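Antifreeze protein type II (Clupea harengus, PDB 2PY2) probably binds ice and holds back the growth of ice crystals in herring body fluids, in a calcium-dependent manner. Local coordinates at residues A37-I42 and H121-A126; S62-T67 and I102-G107. All blocks are in the same frame, centred on the assembly; numbering follows the deposited sequence.

Interaction 1. Residues A37-I42 and H121-A126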
ATOM      1  N   ALA A  37      13.269  -1.689   1.230  1.00 17.52           N
ATOM      2  CA  ALA A  37      11.962  -1.094   1.509  1.00 17.51           C
ATOM      3  C   ALA A  37      10.883  -2.134   1.818  1.00 17.17           C
ATOM      4  O   ALA A  37      11.143  -3.336   1.844  1.00 16.35           O
ATOM      5  CB  ALA A  37      11.526  -0.237   0.313  1.00 16.93           C
ATOM      6  N   ASN A  38       9.672  -1.644   2.072  1.00 16.15           N
ATOM      7  CA  ASN A  38       8.504  -2.484   2.353  1.00 15.72           C
ATOM      8  C   ASN A  38       7.351  -1.855   1.601  1.00 15.19           C
ATOM      9  O   ASN A  38       7.404  -0.662   1.302  1.00 15.62           O
ATOM     10  CB  ASN A  38       8.139  -2.439   3.838  1.00 16.57           C
ATOM     11  CG  ASN A  38       9.028  -3.307   4.690  1.00 18.38           C
ATOM     12  OD1 ASN A  38       8.992  -4.525   4.587  1.00 18.06           O
ATOM     13  ND2 ASN A  38       9.835  -2.681   5.540  1.00 20.01           N
ATOM     14  N   LEU A  39       6.319  -2.631   1.277  1.00 13.43           N
ATOM     15  CA  LEU A  39       5.153  -2.021   0.657  1.00 13.16           C
ATOM     16  C   LEU A  39       4.772  -0.965   1.683  1.00 12.31           C
ATOM     17  O   LEU A  39       4.832  -1.211   2.885  1.00 13.00           O
ATOM     18  CB  LEU A  39       4.035  -3.042   0.464  1.00 12.21           C
ATOM     19  CG  LEU A  39       4.268  -3.919  -0.765  1.00 12.83           C
ATOM     20  CD1 LEU A  39       3.234  -5.036  -0.829  1.00 11.59           C
ATOM     21  CD2 LEU A  39       4.200  -3.035  -2.031  1.00 13.24           C
ATOM     22  N   ALA A  40       4.373   0.212   1.215  1.00 10.69           N
ATOM     23  CA  ALA A  40       4.089   1.328   2.112  1.00 12.15           C
ATOM     24  C   ALA A  40       2.954   1.215   3.105  1.00 11.39           C
ATOM     25  O   ALA A  40       1.952   0.564   2.850  1.00 13.30           O
ATOM     26  CB  ALA A  40       3.896   2.600   1.288  1.00 12.33           C
ATOM     27  N   SER A  41       3.149   1.834   4.266  1.00 12.45           N
ATOM     28  CA  SER A  41       2.100   1.902   5.278  1.00 12.85           C
ATOM     29  C   SER A  41       1.658   3.368   5.161  1.00 13.40           C
ATOM     30  O   SER A  41       2.454   4.225   4.744  1.00 14.17           O
ATOM     31  CB  SER A  41       2.643   1.605   6.686  1.00 12.71           C
ATOM     32  OG  SER A  41       3.666   2.511   7.076  1.00 15.57           O
ATOM     33  N   ILE A  42       0.403   3.645   5.491  1.00 12.98           N
ATOM     34  CA  ILE A  42      -0.152   4.999   5.409  1.00 13.24           C
ATOM     35  C   ILE A  42      -0.766   5.319   6.774  1.00 13.98           C
ATOM     36  O   ILE A  42      -1.531   4.522   7.318  1.00 14.72           O
ATOM     37  CB  ILE A  42      -1.204   5.078   4.274  1.00 14.02           C
ATOM     38  CG1 ILE A  42      -0.505   4.808   2.931  1.00 16.13           C
ATOM     39  CG2 ILE A  42      -1.855   6.464   4.249  1.00 12.66           C
ATOM     40  CD1 ILE A  42      -1.404   4.897   1.708  1.00 19.75           C
ATOM     41  N   HIS A 121      -1.116  -5.919  -9.490  1.00 11.20           N
ATOM     42  CA  HIS A 121      -1.281  -4.470  -9.416  1.00 12.98           C
ATOM     43  C   HIS A 121       0.052  -3.755  -9.262  1.00 14.02           C
ATOM     44  O   HIS A 121       1.074  -4.366  -8.929  1.00 13.81           O
ATOM     45  CB  HIS A 121      -2.176  -4.079  -8.238  1.00 12.93           C
ATOM     46  CG  HIS A 121      -3.612  -4.446  -8.424  1.00 12.84           C
ATOM     47  ND1 HIS A 121      -4.391  -3.907  -9.424  1.00 13.42           N
ATOM     48  CD2 HIS A 121      -4.416  -5.284  -7.730  1.00 13.71           C
ATOM     49  CE1 HIS A 121      -5.615  -4.396  -9.337  1.00 13.12           C
ATOM     50  NE2 HIS A 121      -5.657  -5.237  -8.319  1.00 12.71           N
ATOM     51  N   SER A 122       0.034  -2.454  -9.533  1.00 13.07           N
ATOM     52  CA  SER A 122       1.209  -1.623  -9.366  1.00 12.77           C
ATOM     53  C   SER A 122       1.330  -1.531  -7.851  1.00 12.01           C
ATOM     54  O   SER A 122       0.474  -2.050  -7.139  1.00 11.36           O
ATOM     55  CB  SER A 122       0.955  -0.238  -9.952  1.00 14.87           C
ATOM     56  OG  SER A 122       0.656  -0.347 -11.327  1.00 18.34           O
ATOM     57  N   SER A 123       2.364  -0.873  -7.345  1.00 12.87           N
ATOM     58  CA  SER A 123       2.498  -0.798  -5.900  1.00 14.29           C
ATOM     59  C   SER A 123       3.262   0.415  -5.403  1.00 13.95           C
ATOM     60  O   SER A 123       3.911   1.125  -6.175  1.00 14.44           O
ATOM     61  CB  SER A 123       3.159  -2.080  -5.378  1.00 15.57           C
ATOM     62  OG  SER A 123       4.435  -2.275  -5.968  1.00 15.21           O
ATOM     63  N   ILE A 124       3.162   0.652  -4.100  1.00 13.85           N
ATOM     64  CA  ILE A 124       3.845   1.771  -3.469  1.00 14.16           C
ATOM     65  C   ILE A 124       4.843   1.212  -2.473  1.00 14.85           C
ATOM     66  O   ILE A 124       4.457   0.441  -1.590  1.00 12.63           O
ATOM     67  CB  ILE A 124       2.878   2.656  -2.656  1.00 15.27           C
ATOM     68  CG1 ILE A 124       1.603   2.949  -3.460  1.00 16.64           C
ATOM     69  CG2 ILE A 124       3.601   3.931  -2.223  1.00 17.25           C
ATOM     70  CD1 ILE A 124       1.835   3.664  -4.761  1.00 17.18           C
ATOM     71  N   CYS A 125       6.112   1.592  -2.603  1.00 14.46           N
ATOM     72  CA  CYS A 125       7.138   1.138  -1.666  1.00 17.18           C
ATOM     73  C   CYS A 125       7.568   2.325  -0.806  1.00 16.84           C
ATOM     74  O   CYS A 125       7.504   3.479  -1.240  1.00 15.50           O
ATOM     75  CB  CYS A 125       8.390   0.601  -2.382  1.00 22.00           C
ATOM     76  SG  CYS A 125       8.258  -0.907  -3.414  1.00 30.05           S
ATOM     77  N   ALA A 126       8.000   2.045   0.415  1.00 15.21           N
ATOM     78  CA  ALA A 126       8.456   3.107   1.303  1.00 17.68           C
ATOM     79  C   ALA A 126       9.556   2.596   2.218  1.00 19.04           C
ATOM     80  O   ALA A 126       9.648   1.401   2.486  1.00 18.15           O
ATOM     81  CB  ALA A 126       7.293   3.645   2.130  1.00 16.02           C
TER
HETATM   82  O   HOH W   1       9.874   0.231   5.128  1.00 31.70           O

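Interaction 2. Residues S62-T67 and I102-G107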
ATOM      1  N   SER A  62      -3.281   0.445  -6.543  1.00 11.22           N
ATOM      2  CA  SER A  62      -1.967  -0.039  -6.138  1.00 10.51           C
ATOM      3  C   SER A  62      -1.951  -0.811  -4.814  1.00  9.70           C
ATOM      4  O   SER A  62      -2.738  -0.541  -3.916  1.00 10.15           O
ATOM      5  CB  SER A  62      -1.019   1.156  -5.996  1.00 12.54           C
ATOM      6  OG  SER A  62      -0.930   1.914  -7.195  1.00 11.18           O
ATOM      7  N   TRP A  63      -1.042  -1.775  -4.714  1.00  9.40           N
ATOM      8  CA  TRP A  63      -0.875  -2.545  -3.484  1.00  7.93           C
ATOM      9  C   TRP A  63      -0.148  -1.687  -2.450  1.00  9.00           C
ATOM     10  O   TRP A  63       0.763  -0.930  -2.798  1.00 10.12           O
ATOM     11  CB  TRP A  63       0.030  -3.758  -3.727  1.00  7.61           C
ATOM     12  CG  TRP A  63      -0.583  -4.898  -4.427  1.00  8.22           C
ATOM     13  CD1 TRP A  63      -0.095  -5.542  -5.526  1.00  7.98           C
ATOM     14  CD2 TRP A  63      -1.759  -5.600  -4.035  1.00  9.21           C
ATOM     15  NE1 TRP A  63      -0.900  -6.603  -5.844  1.00  9.70           N
ATOM     16  CE2 TRP A  63      -1.928  -6.667  -4.942  1.00 11.01           C
ATOM     17  CE3 TRP A  63      -2.688  -5.435  -3.001  1.00 11.35           C
ATOM     18  CZ2 TRP A  63      -2.988  -7.569  -4.847  1.00 10.49           C
ATOM     19  CZ3 TRP A  63      -3.744  -6.334  -2.907  1.00 11.22           C
ATOM     20  CH2 TRP A  63      -3.882  -7.386  -3.825  1.00 11.95           C
ATOM     21  N   ILE A  64      -0.557  -1.803  -1.190  1.00  8.81           N
ATOM     22  CA  ILE A  64       0.147  -1.159  -0.102  1.00  8.67           C
ATOM     23  C   ILE A  64       0.447  -2.298   0.884  1.00  9.64           C
ATOM     24  O   ILE A  64      -0.068  -3.404   0.725  1.00 10.78           O
ATOM     25  CB  ILE A  64      -0.622   0.030   0.547  1.00  7.90           C
ATOM     26  CG1 ILE A  64      -2.050  -0.340   0.909  1.00 11.11           C
ATOM     27  CG2 ILE A  64      -0.564   1.226  -0.402  1.00  9.01           C
ATOM     28  CD1 ILE A  64      -2.767   0.812   1.629  1.00 13.80           C
ATOM     29  N   GLY A  65       1.272  -2.035   1.887  1.00  9.66           N
ATOM     30  CA  GLY A  65       1.704  -3.103   2.778  1.00 11.62           C
ATOM     31  C   GLY A  65       0.884  -3.615   3.935  1.00 12.48           C
ATOM     32  O   GLY A  65       1.466  -4.062   4.927  1.00 14.48           O
ATOM     33  N   GLY A  66      -0.438  -3.589   3.819  1.00 12.30           N
ATOM     34  CA  GLY A  66      -1.261  -4.056   4.921  1.00 13.73           C
ATOM     35  C   GLY A  66      -2.059  -5.298   4.600  1.00 14.45           C
ATOM     36  O   GLY A  66      -2.474  -5.496   3.462  1.00 13.55           O
ATOM     37  N   THR A  67      -2.251  -6.157   5.599  1.00 13.49           N
ATOM     38  CA  THR A  67      -3.032  -7.374   5.409  1.00 14.08           C
ATOM     39  C   THR A  67      -3.551  -7.894   6.745  1.00 12.48           C
ATOM     40  O   THR A  67      -3.028  -7.535   7.797  1.00 11.88           O
ATOM     41  CB  THR A  67      -2.203  -8.532   4.759  1.00 17.80           C
ATOM     42  OG1 THR A  67      -1.618  -9.334   5.790  1.00 20.39           O
ATOM     43  CG2 THR A  67      -1.086  -7.998   3.863  1.00 20.23           C
ATOM     44  N   ILE A 102      -4.336  -5.283   1.314  1.00  9.43           N
ATOM     45  CA  ILE A 102      -4.910  -3.954   1.047  1.00  9.31           C
ATOM     46  C   ILE A 102      -4.481  -3.332  -0.270  1.00  9.57           C
ATOM     47  O   ILE A 102      -3.292  -3.188  -0.543  1.00  9.94           O
ATOM     48  CB  ILE A 102      -4.572  -2.931   2.158  1.00 10.04           C
ATOM     49  CG1 ILE A 102      -5.087  -3.424   3.511  1.00 11.81           C
ATOM     50  CG2 ILE A 102      -5.244  -1.582   1.846  1.00  9.76           C
ATOM     51  CD1 ILE A 102      -4.771  -2.473   4.666  1.00 10.28           C
ATOM     52  N   GLN A 103      -5.471  -2.946  -1.065  1.00  9.51           N
ATOM     53  CA  GLN A 103      -5.255  -2.294  -2.349  1.00  9.13           C
ATOM     54  C   GLN A 103      -5.815  -0.880  -2.198  1.00 10.09           C
ATOM     55  O   GLN A 103      -6.924  -0.712  -1.683  1.00 11.91           O
ATOM     56  CB  GLN A 103      -6.036  -3.012  -3.455  1.00 10.12           C
ATOM     57  CG  GLN A 103      -5.778  -2.433  -4.828  1.00 11.69           C
ATOM     58  CD  GLN A 103      -6.687  -3.003  -5.908  1.00 13.02           C
ATOM     59  OE1 GLN A 103      -6.609  -2.587  -7.055  1.00 15.43           O
ATOM     60  NE2 GLN A 103      -7.556  -3.951  -5.544  1.00 13.70           N
ATOM     61  N   MET A 104      -5.063   0.126  -2.631  1.00 10.73           N
ATOM     62  CA  MET A 104      -5.549   1.510  -2.555  1.00 10.84           C
ATOM     63  C   MET A 104      -5.942   2.015  -3.958  1.00 12.14           C
ATOM     64  O   MET A 104      -5.730   1.321  -4.958  1.00  9.12           O
ATOM     65  CB  MET A 104      -4.484   2.433  -1.942  1.00 12.44           C
ATOM     66  CG  MET A 104      -3.301   2.756  -2.849  1.00 16.77           C
ATOM     67  SD  MET A 104      -2.231   4.035  -2.126  1.00 22.77           S
ATOM     68  CE  MET A 104      -3.165   5.545  -2.587  1.00 18.20           C
ATOM     69  N   ASN A 105      -6.514   3.222  -4.031  1.00 11.93           N
ATOM     70  CA  ASN A 105      -6.949   3.797  -5.314  1.00 11.52           C
ATOM     71  C   ASN A 105      -7.967   2.911  -6.030  1.00 11.85           C
ATOM     72  O   ASN A 105      -7.969   2.832  -7.255  1.00 11.74           O
ATOM     73  CB  ASN A 105      -5.757   4.003  -6.255  1.00 12.16           C
ATOM     74  CG  ASN A 105      -5.068   5.339  -6.055  1.00 13.39           C
ATOM     75  OD1 ASN A 105      -3.966   5.567  -6.574  1.00 17.11           O
ATOM     76  ND2 ASN A 105      -5.711   6.235  -5.314  1.00 12.80           N
ATOM     77  N   VAL A 106      -8.828   2.253  -5.267  1.00 11.44           N
ATOM     78  CA  VAL A 106      -9.815   1.345  -5.833  1.00 12.44           C
ATOM     79  C   VAL A 106     -11.145   2.020  -6.113  1.00 15.00           C
ATOM     80  O   VAL A 106     -11.641   2.792  -5.288  1.00 15.62           O
ATOM     81  CB  VAL A 106     -10.064   0.155  -4.877  1.00 12.65           C
ATOM     82  CG1 VAL A 106     -11.023  -0.856  -5.505  1.00 16.27           C
ATOM     83  CG2 VAL A 106      -8.731  -0.497  -4.526  1.00 12.34           C
ATOM     84  N   GLY A 107     -11.712   1.724  -7.283  1.00 15.00           N
ATOM     85  CA  GLY A 107     -13.007   2.273  -7.654  1.00 17.54           C
ATOM     86  C   GLY A 107     -13.061   3.763  -7.923  1.00 17.98           C
ATOM     87  O   GLY A 107     -12.035   4.437  -7.972  1.00 18.43           O
TER

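Interaction 1. Residues A37-I42 and H121-A126
The flat amide of Asn38 reaches the carbonyl of Ala126 through one water: ND2 donates to the water 2.9 Å away, and that water donates in turn to Ala126 O. OD1 instead accepts from Gln29 on helix 25-33, so both ends of the amide are held; asparagine suits this partly exposed position because it can donate and accept at once. Asn38 N also bonds to Ala126 O at 3.1 Å, and Ala126 N returns a bond to Asn38 O at 2.9 Å, which makes Asn38 and Ala126 an antiparallel hydrogen-bonded pair. Ala40 N bonds to Ile124 O at 2.8 Å, beyond the last beta pair, Leu39 with Cys125.

Small residues suit the close backbones. Ala40 CB lies 3.7 Å from Ala126 CB and also meets CG2 of Ile124, while Ala37 CB sits against Ala126 O. Leu39 points away from the strand at its CB, but with CG beside its own backbone N (chi1 -80°) the branch CD2 comes back to Ser123 CB at 3.6 Å. Its branched apolar chain thus spans from Ser123 to helix 25-33, where it packs on Trp25, Ala28 and Cys32. Cys125 is joined to Cys32 of the same helix by a disulfide. This cross-link between the first helix and the last long strand is a hallmark of the C-type lectin fold.

Interaction 2. Residues S62-T67 and I102-G107
Trp63, Ile64, Gly65 and Gly66 form the WIGG version of the WIGL-type motif at the core of C-type lectin domains, and strand 102-104 runs antiparallel beside it. Ser62 and Met104 are the hydrogen-bonded pair: Met104 N reaches Ser62 O at 2.7 Å, and Ser62 N bonds to Met104 O at 3.0 Å. Ile64 N then bonds to Ile102 O, and past the corner at Gly65, Ile102 N donates to Gly66 O at 2.9 Å.

Apolar chains fill the face beside these bonds. Ile64 CG2 meets Met104 SD at 3.7 Å, the two chains crossing at about a right angle, and both also pack on Trp112. Gly66, with no side chain, allows Ile102 CD1 to come 3.9 Å from its CA. Trp63 has Ile102 O at its ring edge, near the ring plane and 3.4 Å from CE3; Trp25 and His121 meet the indole edge-to-face. Beyond Met104, Asn105 has positive phi, which asparagine tolerates well, and with Val106 it faces Cys111 in a G1 beta bulge.

With CG1 set between its backbone N and carbonyl carbon (chi1 50°), Ile64 turns CG1 and CD1 toward Ile102, and CD1 ends 3.5 Å from Ile102 CG2, tighter than usual carbon contact.

In the fold
From the N terminus the chain passes through strands 9-11 and 14-20 and helix 25-33 before reaching residues 37-42, which strand 121-128 later meets, closing interaction 1 across 78 intervening residues. Inside that span, interaction 2 closes a nested loop of 34 residues, without helix, that holds strand 76-77, the partner of 66-67, and the calcium ligands Gln92, Asp94 and Glu99. Asn113 and Asp114 follow on strand 111-115. The two contacts do not cross, but they meet: strand 62-64 runs parallel to strand 121-128, with Trp63 N at 2.9 Å from Ser122 O, while Ala40 O probably accepts from Gly65 N. Together they tie the strands and helix near the two chain ends to the long loop region that carries calcium.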